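PDB 1LF6: glucoamylase from Thermoanaerobacterium thermosaccharolyticum, which hydrolyses starch-type alpha-1,4-glucans, probably releasing beta-D-glucose one unit at a time from their non-reducing ends. Local coordinates for residues L339-D344 with R436-G441; I378-W383 with T432-W437. All blocks are in the same frame, centred on the assembly; numbering follows the deposited sequence.

Overall arrangement
Both contacts lie in the catalytic (alpha/alpha)6 barrel of this family 15 glycoside hydrolase, among the loops that line its active site, and their centres are only about 4 Å apart. They share Arg-436 and Trp-437: interaction 1 ties the start of helix 342-355 to Glu-438, the probable proton donor, while interaction 2 brings the loop 378-383 to the loop between helices 414-428 and 445-464, which carries both Glu-438 and Glu-435, the probable proton acceptor. Backbone bonds probably join them further, Val-340 N to Thr-382 O at 2.8 Å and Glu-435 N to Ile-440 O at 2.9 Å. Gln-380 also packs against Glu-438. The side chain of Trp-341 is about 11 Å from that of Trp-325, a likely substrate-binding residue.

Interaction 1 (L339-D344 with R436-G441); sequences LVWSRD and RWEEIG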
ATOM      1  N   LEU A 339       1.575   8.402   1.718  1.00 24.73           N
ATOM      2  CA  LEU A 339       1.742   9.305   2.841  1.00 22.91           C
ATOM      3  C   LEU A 339       1.820   8.474   4.110  1.00 20.75           C
ATOM      4  O   LEU A 339       1.534   7.276   4.091  1.00 20.48           O
ATOM      5  CB  LEU A 339       0.563  10.281   2.918  1.00 22.66           C
ATOM      6  CG  LEU A 339       0.450  11.239   1.730  1.00 23.23           C
ATOM      7  CD1 LEU A 339      -0.876  11.991   1.777  1.00 21.52           C
ATOM      8  CD2 LEU A 339       1.624  12.206   1.760  1.00 23.24           C
ATOM      9  N   VAL A 340       2.214   9.110   5.206  1.00 19.23           N
ATOM     10  CA  VAL A 340       2.336   8.424   6.483  1.00 17.74           C
ATOM     11  C   VAL A 340       1.207   8.841   7.408  1.00 16.71           C
ATOM     12  O   VAL A 340       1.041  10.024   7.704  1.00 16.03           O
ATOM     13  CB  VAL A 340       3.691   8.758   7.180  1.00 18.78           C
ATOM     14  CG1 VAL A 340       3.822   7.967   8.483  1.00 17.51           C
ATOM     15  CG2 VAL A 340       4.857   8.441   6.251  1.00 19.10           C
ATOM     16  N   TRP A 341       0.421   7.864   7.840  1.00 18.30           N
ATOM     17  CA  TRP A 341      -0.682   8.103   8.770  1.00 17.92           C
ATOM     18  C   TRP A 341      -0.313   7.456  10.094  1.00 18.36           C
ATOM     19  O   TRP A 341       0.077   6.287  10.144  1.00 19.37           O
ATOM     20  CB  TRP A 341      -1.978   7.459   8.276  1.00 18.45           C
ATOM     21  CG  TRP A 341      -2.782   8.270   7.305  1.00 17.43           C
ATOM     22  CD1 TRP A 341      -3.813   9.125   7.599  1.00 17.85           C
ATOM     23  CD2 TRP A 341      -2.688   8.232   5.876  1.00 18.83           C
ATOM     24  NE1 TRP A 341      -4.372   9.609   6.439  1.00 15.30           N
ATOM     25  CE2 TRP A 341      -3.703   9.080   5.367  1.00 17.17           C
ATOM     26  CE3 TRP A 341      -1.847   7.559   4.974  1.00 17.97           C
ATOM     27  CZ2 TRP A 341      -3.900   9.272   3.993  1.00 16.16           C
ATOM     28  CZ3 TRP A 341      -2.044   7.749   3.608  1.00 17.62           C
ATOM     29  CH2 TRP A 341      -3.066   8.601   3.131  1.00 15.21           C
ATOM     30  N   SER A 342      -0.440   8.226  11.162  1.00 17.96           N
ATOM     31  CA  SER A 342      -0.151   7.740  12.493  1.00 17.85           C
ATOM     32  C   SER A 342      -0.945   6.460  12.778  1.00 18.16           C
ATOM     33  O   SER A 342      -0.421   5.507  13.373  1.00 17.06           O
ATOM     34  CB  SER A 342      -0.515   8.827  13.507  1.00 20.10           C
ATOM     35  OG  SER A 342      -0.522   8.327  14.826  1.00 26.09           O
ATOM     36  N   ARG A 343      -2.205   6.444  12.342  1.00 14.18           N
ATOM     37  CA  ARG A 343      -3.082   5.295  12.558  1.00 13.89           C
ATOM     38  C   ARG A 343      -2.526   4.051  11.873  1.00 13.54           C
ATOM     39  O   ARG A 343      -2.269   3.039  12.525  1.00 14.41           O
ATOM     40  CB  ARG A 343      -4.502   5.613  12.047  1.00 12.81           C
ATOM     41  CG  ARG A 343      -5.473   4.429  12.059  1.00 13.12           C
ATOM     42  CD  ARG A 343      -6.870   4.835  11.579  1.00 15.57           C
ATOM     43  NE  ARG A 343      -6.806   5.740  10.429  1.00 15.43           N
ATOM     44  CZ  ARG A 343      -6.989   7.054  10.498  1.00 14.38           C
ATOM     45  NH1 ARG A 343      -7.261   7.632  11.661  1.00 10.37           N
ATOM     46  NH2 ARG A 343      -6.883   7.790   9.405  1.00 15.44           N
ATOM     47  N   ASP A 344      -2.324   4.129  10.564  1.00 13.57           N
ATOM     48  CA  ASP A 344      -1.795   2.987   9.828  1.00 15.54           C
ATOM     49  C   ASP A 344      -0.439   2.545  10.371  1.00 15.49           C
ATOM     50  O   ASP A 344      -0.191   1.356  10.537  1.00 16.16           O
ATOM     51  CB  ASP A 344      -1.686   3.319   8.333  1.00 15.48           C
ATOM     52  CG  ASP A 344      -3.044   3.593   7.700  1.00 16.01           C
ATOM     53  OD1 ASP A 344      -3.357   2.990   6.652  1.00 16.01           O
ATOM     54  OD2 ASP A 344      -3.798   4.409   8.261  1.00 16.92           O
ATOM     55  N   ARG A 436     -11.728   7.950  12.117  1.00 14.57           N
ATOM     56  CA  ARG A 436     -10.709   7.292  11.300  1.00 14.02           C
ATOM     57  C   ARG A 436     -10.902   7.191   9.782  1.00 15.61           C
ATOM     58  O   ARG A 436      -9.944   6.928   9.062  1.00 15.88           O
ATOM     59  CB  ARG A 436     -10.372   5.918  11.888  1.00 12.17           C
ATOM     60  CG  ARG A 436     -11.416   4.843  11.749  1.00 15.66           C
ATOM     61  CD  ARG A 436     -10.895   3.563  12.396  1.00 14.97           C
ATOM     62  NE  ARG A 436     -11.748   2.401  12.161  1.00 13.19           N
ATOM     63  CZ  ARG A 436     -11.392   1.152  12.446  1.00 15.12           C
ATOM     64  NH1 ARG A 436     -12.220   0.146  12.198  1.00 13.04           N
ATOM     65  NH2 ARG A 436     -10.203   0.909  12.979  1.00 11.95           N
ATOM     66  N   TRP A 437     -12.115   7.399   9.281  1.00 14.83           N
ATOM     67  CA  TRP A 437     -12.311   7.344   7.840  1.00 14.40           C
ATOM     68  C   TRP A 437     -11.998   8.725   7.248  1.00 14.28           C
ATOM     69  O   TRP A 437     -12.074   8.927   6.036  1.00 16.44           O
ATOM     70  CB  TRP A 437     -13.739   6.914   7.500  1.00 13.10           C
ATOM     71  CG  TRP A 437     -14.105   5.537   8.026  1.00 15.92           C
ATOM     72  CD1 TRP A 437     -15.303   5.164   8.565  1.00 15.94           C
ATOM     73  CD2 TRP A 437     -13.269   4.365   8.066  1.00 14.44           C
ATOM     74  NE1 TRP A 437     -15.265   3.841   8.944  1.00 16.37           N
ATOM     75  CE2 TRP A 437     -14.030   3.327   8.649  1.00 16.30           C
ATOM     76  CE3 TRP A 437     -11.952   4.093   7.666  1.00 13.13           C
ATOM     77  CZ2 TRP A 437     -13.521   2.035   8.844  1.00 14.94           C
ATOM     78  CZ3 TRP A 437     -11.443   2.803   7.863  1.00 15.43           C
ATOM     79  CH2 TRP A 437     -12.229   1.794   8.447  1.00 14.44           C
ATOM     80  N   GLU A 438     -11.647   9.664   8.127  1.00 14.27           N
ATOM     81  CA  GLU A 438     -11.267  11.030   7.748  1.00 14.97           C
ATOM     82  C   GLU A 438     -12.367  11.831   7.058  1.00 15.19           C
ATOM     83  O   GLU A 438     -12.081  12.641   6.172  1.00 17.28           O
ATOM     84  CB  GLU A 438     -10.052  10.977   6.827  1.00 13.82           C
ATOM     85  CG  GLU A 438      -8.982   9.991   7.269  1.00 17.02           C
ATOM     86  CD  GLU A 438      -7.716  10.109   6.450  1.00 18.30           C
ATOM     87  OE1 GLU A 438      -7.681   9.590   5.312  1.00 20.57           O
ATOM     88  OE2 GLU A 438      -6.760  10.744   6.939  1.00 16.30           O
ATOM     89  N   GLU A 439     -13.614  11.640   7.474  1.00 13.63           N
ATOM     90  CA  GLU A 439     -14.722  12.318   6.806  1.00 14.86           C
ATOM     91  C   GLU A 439     -15.642  13.203   7.632  1.00 15.43           C
ATOM     92  O   GLU A 439     -16.193  14.177   7.121  1.00 19.24           O
ATOM     93  CB  GLU A 439     -15.581  11.264   6.096  1.00 12.45           C
ATOM     94  CG  GLU A 439     -14.760  10.285   5.264  1.00 11.91           C
ATOM     95  CD  GLU A 439     -15.586   9.129   4.727  1.00 11.70           C
ATOM     96  OE1 GLU A 439     -16.477   8.640   5.455  1.00 13.03           O
ATOM     97  OE2 GLU A 439     -15.330   8.693   3.586  1.00 12.49           O
ATOM     98  N   ILE A 440     -15.814  12.886   8.903  1.00 16.35           N
ATOM     99  CA  ILE A 440     -16.741  13.658   9.714  1.00 14.81           C
ATOM    100  C   ILE A 440     -16.287  13.774  11.159  1.00 15.67           C
ATOM    101  O   ILE A 440     -15.566  12.906  11.662  1.00 14.98           O
ATOM    102  CB  ILE A 440     -18.128  12.991   9.662  1.00 15.85           C
ATOM    103  CG1 ILE A 440     -19.170  13.851  10.376  1.00 17.22           C
ATOM    104  CG2 ILE A 440     -18.043  11.588  10.257  1.00 14.80           C
ATOM    105  CD1 ILE A 440     -20.586  13.329  10.185  1.00 21.10           C
ATOM    106  N   GLY A 441     -16.715  14.849  11.818  1.00 14.39           N
ATOM    107  CA  GLY A 441     -16.353  15.068  13.205  1.00 14.60           C
ATOM    108  C   GLY A 441     -17.486  14.835  14.186  1.00 15.49           C
ATOM    109  O   GLY A 441     -18.638  14.641  13.796  1.00 14.65           O
TER
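At the active site of this family 15 barrel, Trp-341 and Arg-343 meet Glu-438, which by comparison with a close relative is probably the proton donor. Trp-341, the N-cap residue of helix 342-355, gives its indole N-H to the carboxylate: NE1 lies 2.7 Å from Glu-438 OE2, with an N-H...O angle of 149°. The oxygen sits at the ring's edge, near its plane, yet the donor meets the carboxylate from above that group's own plane, the two planes being 65° apart. Arg-343 reaches the same oxygen more loosely, NH2 standing 3.8 Å from Glu-438 OE2 in a long salt bridge. Its chain runs extended and then bends at chi3 (41°), which brings a face of the guanidinium against the backbone carbonyl of Arg-436; Arg-436 O is 3.2 Å from Arg-343 NH2 but badly angled for a hydrogen bond, and Arg-436 CB packs 3.6 Å from Arg-343 NH1. An arginine suits this place because NH1 can bind Asp-396 and Gln-394 while the charge stays near Glu-438. The rigid indole of Trp-341 and the amide of Gln-394 both grip OE2 through N-H groups and would hold the carboxylate in a defined orientation.

Interaction 2 (I378-W383 with T432-W437); sequences IPQNTW and TGQERW
Two irregular loops, 378-383 and 432-437, come together without backbone pairing, their closest CA atoms, those of Gln-380 and Gln-434, being 9.3 Å apart. Each leads from one helix of the (alpha/alpha)6 barrel to the next, and here they line the active site, the second carrying Glu-435, which is probably the proton acceptor as in a close relative. A gap this wide calls for long side chains, and two glutamines fill it. Gln-380 stretches out from its loop with CG anti to the backbone N (chi1 -179°), whereas Gln-434 starts with CG between its N and carbonyl carbon and then extends. The two chains cross at about a right angle, and their amides are turned 83° against each other. Gln-434 OE1 stands over the amide of Gln-380, 3.1 Å from Gln-380 CD. Gln-394 donates a hydrogen bond to this same oxygen, and the side chain of Gln-380 touches Trp-390, Gln-394 and the probable proton donor Glu-438. With an alanine here in place of Gln-380, the space between Gln-434 OE1 and Glu-438 would probably be left unfilled, and Gln-434 would depend more on Gln-394 to keep its amide in place. Within the loop 432-437, side-chain-to-backbone bonds brace the chain. Thr-432 suits its place because its hydroxyl can serve twice, donating from OG1 to Gln-434 O at 2.9 Å and accepting from Leu-395 N. Glu-435 folds back on its own loop: OE1 takes the backbone N-H groups of Glu-439 and Ile-440, Arg-504 pairs with OE2, and Trp-437 N donates to that OE2 from above the carboxylate plane, at 2.9 Å and an N-H...O angle of 147°.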
ATOM      1  N   ILE A 378       0.160  15.516  16.057  1.00 17.49           N
ATOM      2  CA  ILE A 378       0.179  14.665  14.871  1.00 14.72           C
ATOM      3  C   ILE A 378      -0.783  15.187  13.804  1.00 15.24           C
ATOM      4  O   ILE A 378      -2.001  15.179  13.996  1.00 14.68           O
ATOM      5  CB  ILE A 378      -0.234  13.209  15.208  1.00 14.74           C
ATOM      6  CG1 ILE A 378       0.766  12.586  16.197  1.00 15.11           C
ATOM      7  CG2 ILE A 378      -0.303  12.374  13.921  1.00 13.45           C
ATOM      8  CD1 ILE A 378       2.163  12.408  15.632  1.00 14.28           C
ATOM      9  N   PRO A 379      -0.253  15.656  12.666  1.00 15.17           N
ATOM     10  CA  PRO A 379      -1.154  16.155  11.615  1.00 16.40           C
ATOM     11  C   PRO A 379      -1.901  14.990  10.952  1.00 16.70           C
ATOM     12  O   PRO A 379      -1.474  13.839  11.074  1.00 17.29           O
ATOM     13  CB  PRO A 379      -0.207  16.888  10.660  1.00 16.26           C
ATOM     14  CG  PRO A 379       1.092  16.160  10.839  1.00 19.76           C
ATOM     15  CD  PRO A 379       1.161  15.881  12.321  1.00 14.40           C
ATOM     16  N   GLN A 380      -3.015  15.282  10.276  1.00 16.25           N
ATOM     17  CA  GLN A 380      -3.811  14.243   9.624  1.00 16.89           C
ATOM     18  C   GLN A 380      -2.892  13.184   9.029  1.00 17.08           C
ATOM     19  O   GLN A 380      -3.074  11.993   9.259  1.00 15.95           O
ATOM     20  CB  GLN A 380      -4.703  14.833   8.524  1.00 18.27           C
ATOM     21  CG  GLN A 380      -5.568  13.783   7.829  1.00 20.18           C
ATOM     22  CD  GLN A 380      -6.671  14.381   6.961  1.00 21.03           C
ATOM     23  OE1 GLN A 380      -7.375  13.676   6.272  1.00 22.65           O
ATOM     24  NE2 GLN A 380      -6.816  15.674   6.998  1.00 19.10           N
ATOM     25  N   ASN A 381      -1.903  13.642   8.270  1.00 16.76           N
ATOM     26  CA  ASN A 381      -0.911  12.768   7.668  1.00 17.58           C
ATOM     27  C   ASN A 381       0.286  13.621   7.267  1.00 16.89           C
ATOM     28  O   ASN A 381       0.210  14.850   7.265  1.00 17.19           O
ATOM     29  CB  ASN A 381      -1.491  12.008   6.460  1.00 16.81           C
ATOM     30  CG  ASN A 381      -2.150  12.925   5.440  1.00 18.65           C
ATOM     31  OD1 ASN A 381      -3.067  12.518   4.726  1.00 20.52           O
ATOM     32  ND2 ASN A 381      -1.680  14.155   5.357  1.00 14.78           N
ATOM     33  N   THR A 382       1.395  12.969   6.947  1.00 19.08           N
ATOM     34  CA  THR A 382       2.603  13.685   6.561  1.00 19.98           C
ATOM     35  C   THR A 382       3.293  12.995   5.398  1.00 20.97           C
ATOM     36  O   THR A 382       3.049  11.816   5.129  1.00 20.03           O
ATOM     37  CB  THR A 382       3.625  13.719   7.709  1.00 20.65           C
ATOM     38  OG1 THR A 382       3.931  12.374   8.090  1.00 21.02           O
ATOM     39  CG2 THR A 382       3.083  14.469   8.913  1.00 21.77           C
ATOM     40  N   TRP A 383       4.160  13.735   4.715  1.00 19.61           N
ATOM     41  CA  TRP A 383       4.940  13.157   3.633  1.00 22.00           C
ATOM     42  C   TRP A 383       5.964  12.320   4.387  1.00 20.87           C
ATOM     43  O   TRP A 383       6.140  12.496   5.594  1.00 19.72           O
ATOM     44  CB  TRP A 383       5.676  14.238   2.846  1.00 22.20           C
ATOM     45  CG  TRP A 383       4.788  15.229   2.199  1.00 23.89           C
ATOM     46  CD1 TRP A 383       4.278  16.362   2.761  1.00 24.34           C
ATOM     47  CD2 TRP A 383       4.310  15.194   0.852  1.00 25.20           C
ATOM     48  NE1 TRP A 383       3.513  17.042   1.842  1.00 24.54           N
ATOM     49  CE2 TRP A 383       3.516  16.346   0.662  1.00 25.98           C
ATOM     50  CE3 TRP A 383       4.477  14.299  -0.214  1.00 25.17           C
ATOM     51  CZ2 TRP A 383       2.888  16.631  -0.557  1.00 27.80           C
ATOM     52  CZ3 TRP A 383       3.853  14.579  -1.424  1.00 28.27           C
ATOM     53  CH2 TRP A 383       3.067  15.741  -1.585  1.00 29.18           C
ATOM     54  N   THR A 432     -13.805  14.977  18.128  1.00 16.26           N
ATOM     55  CA  THR A 432     -12.739  14.939  17.133  1.00 15.56           C
ATOM     56  C   THR A 432     -13.142  15.654  15.840  1.00 16.83           C
ATOM     57  O   THR A 432     -14.330  15.739  15.514  1.00 16.82           O
ATOM     58  CB  THR A 432     -12.352  13.474  16.810  1.00 15.90           C
ATOM     59  OG1 THR A 432     -11.189  13.450  15.971  1.00 17.43           O
ATOM     60  CG2 THR A 432     -13.506  12.760  16.111  1.00 15.65           C
ATOM     61  N   GLY A 433     -12.148  16.177  15.123  1.00 16.40           N
ATOM     62  CA  GLY A 433     -12.406  16.869  13.873  1.00 15.07           C
ATOM     63  C   GLY A 433     -12.918  15.871  12.853  1.00 16.03           C
ATOM     64  O   GLY A 433     -13.779  16.174  12.033  1.00 15.21           O
ATOM     65  N   GLN A 434     -12.361  14.671  12.899  1.00 16.78           N
ATOM     66  CA  GLN A 434     -12.781  13.605  12.010  1.00 18.61           C
ATOM     67  C   GLN A 434     -12.411  12.258  12.622  1.00 17.87           C
ATOM     68  O   GLN A 434     -11.424  12.149  13.357  1.00 17.26           O
ATOM     69  CB  GLN A 434     -12.144  13.778  10.625  1.00 23.36           C
ATOM     70  CG  GLN A 434     -10.646  13.911  10.626  1.00 24.24           C
ATOM     71  CD  GLN A 434     -10.101  14.457   9.313  1.00 24.48           C
ATOM     72  OE1 GLN A 434      -8.918  14.324   9.025  1.00 21.07           O
ATOM     73  NE2 GLN A 434     -10.963  15.085   8.521  1.00 25.65           N
ATOM     74  N   GLU A 435     -13.236  11.248  12.351  1.00 16.55           N
ATOM     75  CA  GLU A 435     -12.997   9.906  12.853  1.00 15.94           C
ATOM     76  C   GLU A 435     -12.010   9.232  11.910  1.00 15.66           C
ATOM     77  O   GLU A 435     -11.513   9.875  10.982  1.00 14.55           O
ATOM     78  CB  GLU A 435     -14.313   9.130  12.961  1.00 15.39           C
ATOM     79  CG  GLU A 435     -15.346   9.450  11.882  1.00 14.73           C
ATOM     80  CD  GLU A 435     -14.837   9.181  10.470  1.00 14.28           C
ATOM     81  OE1 GLU A 435     -14.402  10.132   9.791  1.00 13.84           O
ATOM     82  OE2 GLU A 435     -14.870   8.013  10.043  1.00 13.89           O
ATOM     83  N   ARG A 436     -11.728   7.950  12.117  1.00 14.57           N
ATOM     84  CA  ARG A 436     -10.709   7.292  11.300  1.00 14.02           C
ATOM     85  C   ARG A 436     -10.902   7.191   9.782  1.00 15.61           C
ATOM     86  O   ARG A 436      -9.944   6.928   9.062  1.00 15.88           O
ATOM     87  CB  ARG A 436     -10.372   5.918  11.888  1.00 12.17           C
ATOM     88  CG  ARG A 436     -11.416   4.843  11.749  1.00 15.66           C
ATOM     89  CD  ARG A 436     -10.895   3.563  12.396  1.00 14.97           C
ATOM     90  NE  ARG A 436     -11.748   2.401  12.161  1.00 13.19           N
ATOM     91  CZ  ARG A 436     -11.392   1.152  12.446  1.00 15.12           C
ATOM     92  NH1 ARG A 436     -12.220   0.146  12.198  1.00 13.04           N
ATOM     93  NH2 ARG A 436     -10.203   0.909  12.979  1.00 11.95           N
ATOM     94  N   TRP A 437     -12.115   7.399   9.281  1.00 14.83           N
ATOM     95  CA  TRP A 437     -12.311   7.344   7.840  1.00 14.40           C
ATOM     96  C   TRP A 437     -11.998   8.725   7.248  1.00 14.28           C
ATOM     97  O   TRP A 437     -12.074   8.927   6.036  1.00 16.44           O
ATOM     98  CB  TRP A 437     -13.739   6.914   7.500  1.00 13.10           C
ATOM     99  CG  TRP A 437     -14.105   5.537   8.026  1.00 15.92           C
ATOM    100  CD1 TRP A 437     -15.303   5.164   8.565  1.00 15.94           C
ATOM    101  CD2 TRP A 437     -13.269   4.365   8.066  1.00 14.44           C
ATOM    102  NE1 TRP A 437     -15.265   3.841   8.944  1.00 16.37           N
ATOM    103  CE2 TRP A 437     -14.030   3.327   8.649  1.00 16.30           C
ATOM    104  CE3 TRP A 437     -11.952   4.093   7.666  1.00 13.13           C
ATOM    105  CZ2 TRP A 437     -13.521   2.035   8.844  1.00 14.94           C
ATOM    106  CZ3 TRP A 437     -11.443   2.803   7.863  1.00 15.43           C
ATOM    107  CH2 TRP A 437     -12.229   1.794   8.447  1.00 14.44           C
TER